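Local coordinates for protein lipopolysaccharide core heptose(I) kinase WaaP (PDB 6DFL) that phosphorylates the first heptose of the lipopolysaccharide inner core with ATP and magnesium, and also acts as a protein-tyrosine kinase, at residues A[13-23]-A[100-111]. Sequence-based numbering, arbitrary orientation.
Sequences WNGRDPFEAVE and ERGSDPARQHSF
An aromatic cluster of Phe19, His109 and Phe111 packs helix 18-24 against the hairpin of strands 95-101 and 109-115, in the five-stranded antiparallel sheet of the N-terminal lobe of this protein-kinase-like fold. Phe19 is sandwiched. Over the centre of one face comes the edge of Phe111, an edge-to-face pair with centroids 5.0 Å apart and planes at 86°. The opposite face carries Arg101: its CG makes a CH-pi contact 3.9 Å from the Phe19 centroid, and the extended chain then lays the guanidinium flat on the ring, the planes 25° apart. From there NH1 and NH2 of Arg101 both grip Asp17 OD2, at 3.1 and 3.0 Å, in an end-on salt bridge. Both meet OD2 on its syn side, one from each face of the carboxylate plane, which stands nearly perpendicular to the guanidinium. Asp17 is also the N-cap of the helix; OD1 accepts weak bonds from Phe19 N and Glu20 N, so that one carboxylate serves both helix start and hairpin. The Phe19 rim reaches the strands themselves, CE2 lying 3.2 Å from His109 O, while CD2 sits over the imidazole face of His109. On the Phe111 side of the cluster, Val22 CG2 covers one face of the Phe111 ring, 3.9 Å from its centroid, and Trp13 CZ3 touches Phe111 CE1 at 4.0 Å. The axis of 18-23 runs at 62° to that of strand 109-111. Around this apolar end, Leu3 and Leu5 of strand 2-5 meet Phe111 and Trp13 respectively, and Ile52 of strand 48-53 packs on Phe111 and His109.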
loop_
_atom_site.group_PDB
_atom_site.type_symbol
_atom_site.label_atom_id
_atom_site.label_comp_id
_atom_site.label_asym_id
_atom_site.label_seq_id
_atom_site.Cartn_x
_atom_site.Cartn_y
_atom_site.Cartn_z
ATOM N N TRP A 13 7.785 -19.608 28.934
ATOM C CA TRP A 13 6.554 -20.046 29.579
ATOM C C TRP A 13 6.438 -21.561 29.529
ATOM O O TRP A 13 5.383 -22.097 29.170
ATOM C CB TRP A 13 5.337 -19.412 28.910
ATOM C CG TRP A 13 5.432 -17.942 28.758
ATOM C CD1 TRP A 13 6.261 -17.094 29.432
ATOM C CD2 TRP A 13 4.669 -17.133 27.868
ATOM N NE1 TRP A 13 6.059 -15.803 29.015
ATOM C CE2 TRP A 13 5.085 -15.801 28.054
ATOM C CE3 TRP A 13 3.673 -17.405 26.930
ATOM C CZ2 TRP A 13 4.534 -14.746 27.347
ATOM C CZ3 TRP A 13 3.131 -16.360 26.229
ATOM C CH2 TRP A 13 3.565 -15.046 26.435
ATOM N N ASN A 14 7.519 -22.258 29.877
ATOM C CA ASN A 14 7.545 -23.709 29.746
ATOM C C ASN A 14 6.525 -24.344 30.682
ATOM O O ASN A 14 5.459 -24.789 30.241
ATOM C CB ASN A 14 8.943 -24.251 30.030
ATOM C CG ASN A 14 9.085 -25.701 29.641
ATOM O OD1 ASN A 14 8.556 -26.131 28.615
ATOM N ND2 ASN A 14 9.790 -26.471 30.463
ATOM N N GLY A 15 6.835 -24.383 31.971
ATOM C CA GLY A 15 5.896 -24.922 32.933
ATOM C C GLY A 15 4.962 -23.856 33.459
ATOM O O GLY A 15 4.648 -23.827 34.654
ATOM N N ARG A 16 4.517 -22.967 32.576
ATOM C CA ARG A 16 3.702 -21.829 32.968
ATOM C C ARG A 16 2.428 -21.811 32.141
ATOM O O ARG A 16 2.440 -22.185 30.963
ATOM C CB ARG A 16 4.465 -20.516 32.786
ATOM C CG ARG A 16 5.803 -20.451 33.510
ATOM C CD ARG A 16 6.287 -19.012 33.601
ATOM N NE ARG A 16 5.199 -18.148 34.050
ATOM C CZ ARG A 16 5.296 -16.833 34.237
ATOM N NH1 ARG A 16 4.232 -16.146 34.636
ATOM N NH2 ARG A 16 6.446 -16.205 34.020
ATOM N N ASP A 17 1.333 -21.396 32.760
ATOM C CA ASP A 17 0.130 -21.110 31.992
ATOM C C ASP A 17 0.396 -19.869 31.155
ATOM O O ASP A 17 0.500 -18.769 31.720
ATOM C CB ASP A 17 -1.079 -20.899 32.897
ATOM C CG ASP A 17 -2.357 -20.581 32.117
ATOM O OD1 ASP A 17 -2.288 -20.043 30.991
ATOM O OD2 ASP A 17 -3.454 -20.862 32.640
ATOM N N PRO A 18 0.487 -19.983 29.825
ATOM C CA PRO A 18 0.835 -18.806 29.019
ATOM C C PRO A 18 -0.188 -17.689 29.120
ATOM O O PRO A 18 0.185 -16.518 29.023
ATOM C CB PRO A 18 0.923 -19.375 27.597
ATOM C CG PRO A 18 1.079 -20.875 27.790
ATOM C CD PRO A 18 0.266 -21.178 28.998
ATOM N N PHE A 19 -1.465 -18.011 29.325
ATOM C CA PHE A 19 -2.470 -16.962 29.450
ATOM C C PHE A 19 -2.241 -16.120 30.696
ATOM O O PHE A 19 -2.580 -14.925 30.714
ATOM C CB PHE A 19 -3.866 -17.574 29.473
ATOM C CG PHE A 19 -4.273 -18.159 28.176
ATOM C CD1 PHE A 19 -3.801 -19.394 27.784
ATOM C CD2 PHE A 19 -5.112 -17.465 27.323
ATOM C CE1 PHE A 19 -4.167 -19.936 26.561
ATOM C CE2 PHE A 19 -5.485 -18.007 26.095
ATOM C CZ PHE A 19 -5.013 -19.235 25.719
ATOM N N GLU A 20 -1.687 -16.725 31.749
ATOM C CA GLU A 20 -1.199 -15.944 32.876
ATOM C C GLU A 20 0.033 -15.143 32.483
ATOM O O GLU A 20 0.116 -13.945 32.767
ATOM C CB GLU A 20 -0.889 -16.865 34.055
ATOM C CG GLU A 20 -2.083 -17.679 34.541
ATOM C CD GLU A 20 -1.691 -18.725 35.573
ATOM O OE1 GLU A 20 -0.505 -19.127 35.586
ATOM O OE2 GLU A 20 -2.560 -19.141 36.373
ATOM N N ALA A 21 0.978 -15.773 31.784
ATOM C CA ALA A 21 2.253 -15.117 31.512
ATOM C C ALA A 21 2.100 -13.882 30.622
ATOM O O ALA A 21 2.843 -12.910 30.797
ATOM C CB ALA A 21 3.233 -16.109 30.891
ATOM N N VAL A 22 1.180 -13.894 29.646
ATOM C CA VAL A 22 1.039 -12.690 28.825
ATOM C C VAL A 22 0.569 -11.536 29.675
ATOM O O VAL A 22 0.997 -10.396 29.473
ATOM C CB VAL A 22 0.088 -12.869 27.629
ATOM C CG1 VAL A 22 0.884 -13.110 26.384
ATOM C CG2 VAL A 22 -0.971 -13.922 27.882
ATOM N N GLU A 23 -0.340 -11.812 30.617
ATOM C CA GLU A 23 -0.841 -10.795 31.528
ATOM C C GLU A 23 0.236 -10.306 32.488
ATOM O O GLU A 23 0.062 -9.260 33.122
ATOM C CB GLU A 23 -2.027 -11.351 32.314
ATOM C CG GLU A 23 -3.181 -11.814 31.459
ATOM C CD GLU A 23 -4.202 -10.722 31.229
ATOM O OE1 GLU A 23 -5.356 -11.047 30.875
ATOM O OE2 GLU A 23 -3.857 -9.536 31.410
ATOM N N GLU A 100 -5.924 -18.838 22.481
ATOM C CA GLU A 100 -7.359 -18.689 22.699
ATOM C C GLU A 100 -7.814 -19.757 23.677
ATOM O O GLU A 100 -7.450 -20.928 23.518
ATOM C CB GLU A 100 -8.162 -18.858 21.418
ATOM C CG GLU A 100 -8.168 -17.728 20.433
ATOM C CD GLU A 100 -8.915 -18.152 19.184
ATOM O OE1 GLU A 100 -9.845 -18.970 19.320
ATOM O OE2 GLU A 100 -8.551 -17.723 18.069
ATOM N N ARG A 101 -8.630 -19.368 24.662
ATOM C CA ARG A 101 -9.308 -20.345 25.507
ATOM C C ARG A 101 -10.617 -19.762 26.016
ATOM O O ARG A 101 -10.777 -18.546 26.132
ATOM C CB ARG A 101 -8.437 -20.819 26.677
ATOM C CG ARG A 101 -8.234 -19.831 27.806
ATOM C CD ARG A 101 -8.022 -20.580 29.127
ATOM N NE ARG A 101 -7.396 -19.749 30.158
ATOM C CZ ARG A 101 -6.231 -20.035 30.737
ATOM N NH1 ARG A 101 -5.577 -21.143 30.396
ATOM N NH2 ARG A 101 -5.728 -19.223 31.661
ATOM N N GLY A 102 -11.562 -20.653 26.316
ATOM C CA GLY A 102 -12.816 -20.219 26.901
ATOM C C GLY A 102 -13.955 -21.195 26.712
ATOM O O GLY A 102 -14.123 -21.774 25.630
ATOM N N SER A 103 -14.750 -21.373 27.772
ATOM C CA SER A 103 -15.904 -22.266 27.715
ATOM C C SER A 103 -16.969 -21.751 26.754
ATOM O O SER A 103 -17.725 -22.544 26.176
ATOM C CB SER A 103 -16.489 -22.456 29.122
ATOM O OG SER A 103 -16.328 -21.295 29.943
ATOM N N ASP A 104 -17.049 -20.432 26.570
ATOM C CA ASP A 104 -17.935 -19.835 25.582
ATOM C C ASP A 104 -17.108 -19.512 24.344
ATOM O O ASP A 104 -16.347 -18.532 24.353
ATOM C CB ASP A 104 -18.592 -18.569 26.140
ATOM C CG ASP A 104 -19.692 -18.026 25.241
ATOM O OD1 ASP A 104 -19.779 -18.453 24.064
ATOM O OD2 ASP A 104 -20.471 -17.166 25.732
ATOM N N PRO A 105 -17.206 -20.292 23.266
ATOM C CA PRO A 105 -16.393 -19.987 22.073
ATOM C C PRO A 105 -16.600 -18.576 21.528
ATOM O O PRO A 105 -15.768 -18.113 20.744
ATOM C CB PRO A 105 -16.825 -21.061 21.062
ATOM C CG PRO A 105 -18.090 -21.679 21.626
ATOM C CD PRO A 105 -17.984 -21.532 23.114
ATOM N N ALA A 106 -17.656 -17.869 21.937
ATOM C CA ALA A 106 -17.848 -16.480 21.522
ATOM C C ALA A 106 -17.027 -15.514 22.373
ATOM O O ALA A 106 -16.376 -14.603 21.845
ATOM C CB ALA A 106 -19.334 -16.113 21.597
ATOM N N ARG A 107 -17.065 -15.692 23.692
ATOM C CA ARG A 107 -16.387 -14.827 24.653
ATOM C C ARG A 107 -15.114 -15.533 25.128
ATOM O O ARG A 107 -15.049 -16.078 26.234
ATOM C CB ARG A 107 -17.334 -14.490 25.805
ATOM C CG ARG A 107 -18.597 -13.774 25.357
ATOM C CD ARG A 107 -19.409 -13.254 26.543
ATOM N NE ARG A 107 -20.377 -12.228 26.142
ATOM C CZ ARG A 107 -21.276 -11.668 26.955
ATOM N NH1 ARG A 107 -21.350 -12.026 28.234
ATOM N NH2 ARG A 107 -22.109 -10.745 26.486
ATOM N N GLN A 108 -14.091 -15.508 24.275
ATOM C CA GLN A 108 -12.805 -16.148 24.523
ATOM C C GLN A 108 -11.829 -15.169 25.169
ATOM O O GLN A 108 -11.911 -13.959 24.962
ATOM C CB GLN A 108 -12.203 -16.658 23.204
ATOM C CG GLN A 108 -12.932 -17.814 22.524
ATOM C CD GLN A 108 -12.514 -19.162 23.082
ATOM O OE1 GLN A 108 -11.324 -19.475 23.157
ATOM N NE2 GLN A 108 -13.492 -19.959 23.500
ATOM N N HIS A 109 -10.882 -15.704 25.931
ATOM C CA HIS A 109 -9.707 -14.958 26.375
ATOM C C HIS A 109 -8.580 -15.241 25.381
ATOM O O HIS A 109 -8.162 -16.392 25.229
ATOM C CB HIS A 109 -9.305 -15.371 27.798
ATOM C CG HIS A 109 -8.038 -14.732 28.298
ATOM N ND1 HIS A 109 -7.254 -15.305 29.280
ATOM C CD2 HIS A 109 -7.430 -13.565 27.974
ATOM C CE1 HIS A 109 -6.213 -14.527 29.526
ATOM N NE2 HIS A 109 -6.296 -13.464 28.748
ATOM N N SER A 110 -8.088 -14.213 24.697
ATOM C CA SER A 110 -7.042 -14.462 23.719
ATOM C C SER A 110 -5.888 -13.488 23.863
ATOM O O SER A 110 -5.993 -12.440 24.495
ATOM C CB SER A 110 -7.569 -14.395 22.283
ATOM O OG SER A 110 -7.737 -13.042 21.876
ATOM N N PHE A 111 -4.785 -13.846 23.216
ATOM C CA PHE A 111 -3.612 -12.995 23.173
ATOM C C PHE A 111 -2.821 -13.307 21.912
ATOM O O PHE A 111 -2.891 -14.417 21.368
ATOM C CB PHE A 111 -2.732 -13.188 24.407
ATOM C CG PHE A 111 -2.036 -14.519 24.460
ATOM C CD1 PHE A 111 -0.763 -14.682 23.905
ATOM C CD2 PHE A 111 -2.642 -15.609 25.065
ATOM C CE1 PHE A 111 -0.112 -15.907 23.944
ATOM C CE2 PHE A 111 -1.996 -16.835 25.121
ATOM C CZ PHE A 111 -0.727 -16.988 24.546
#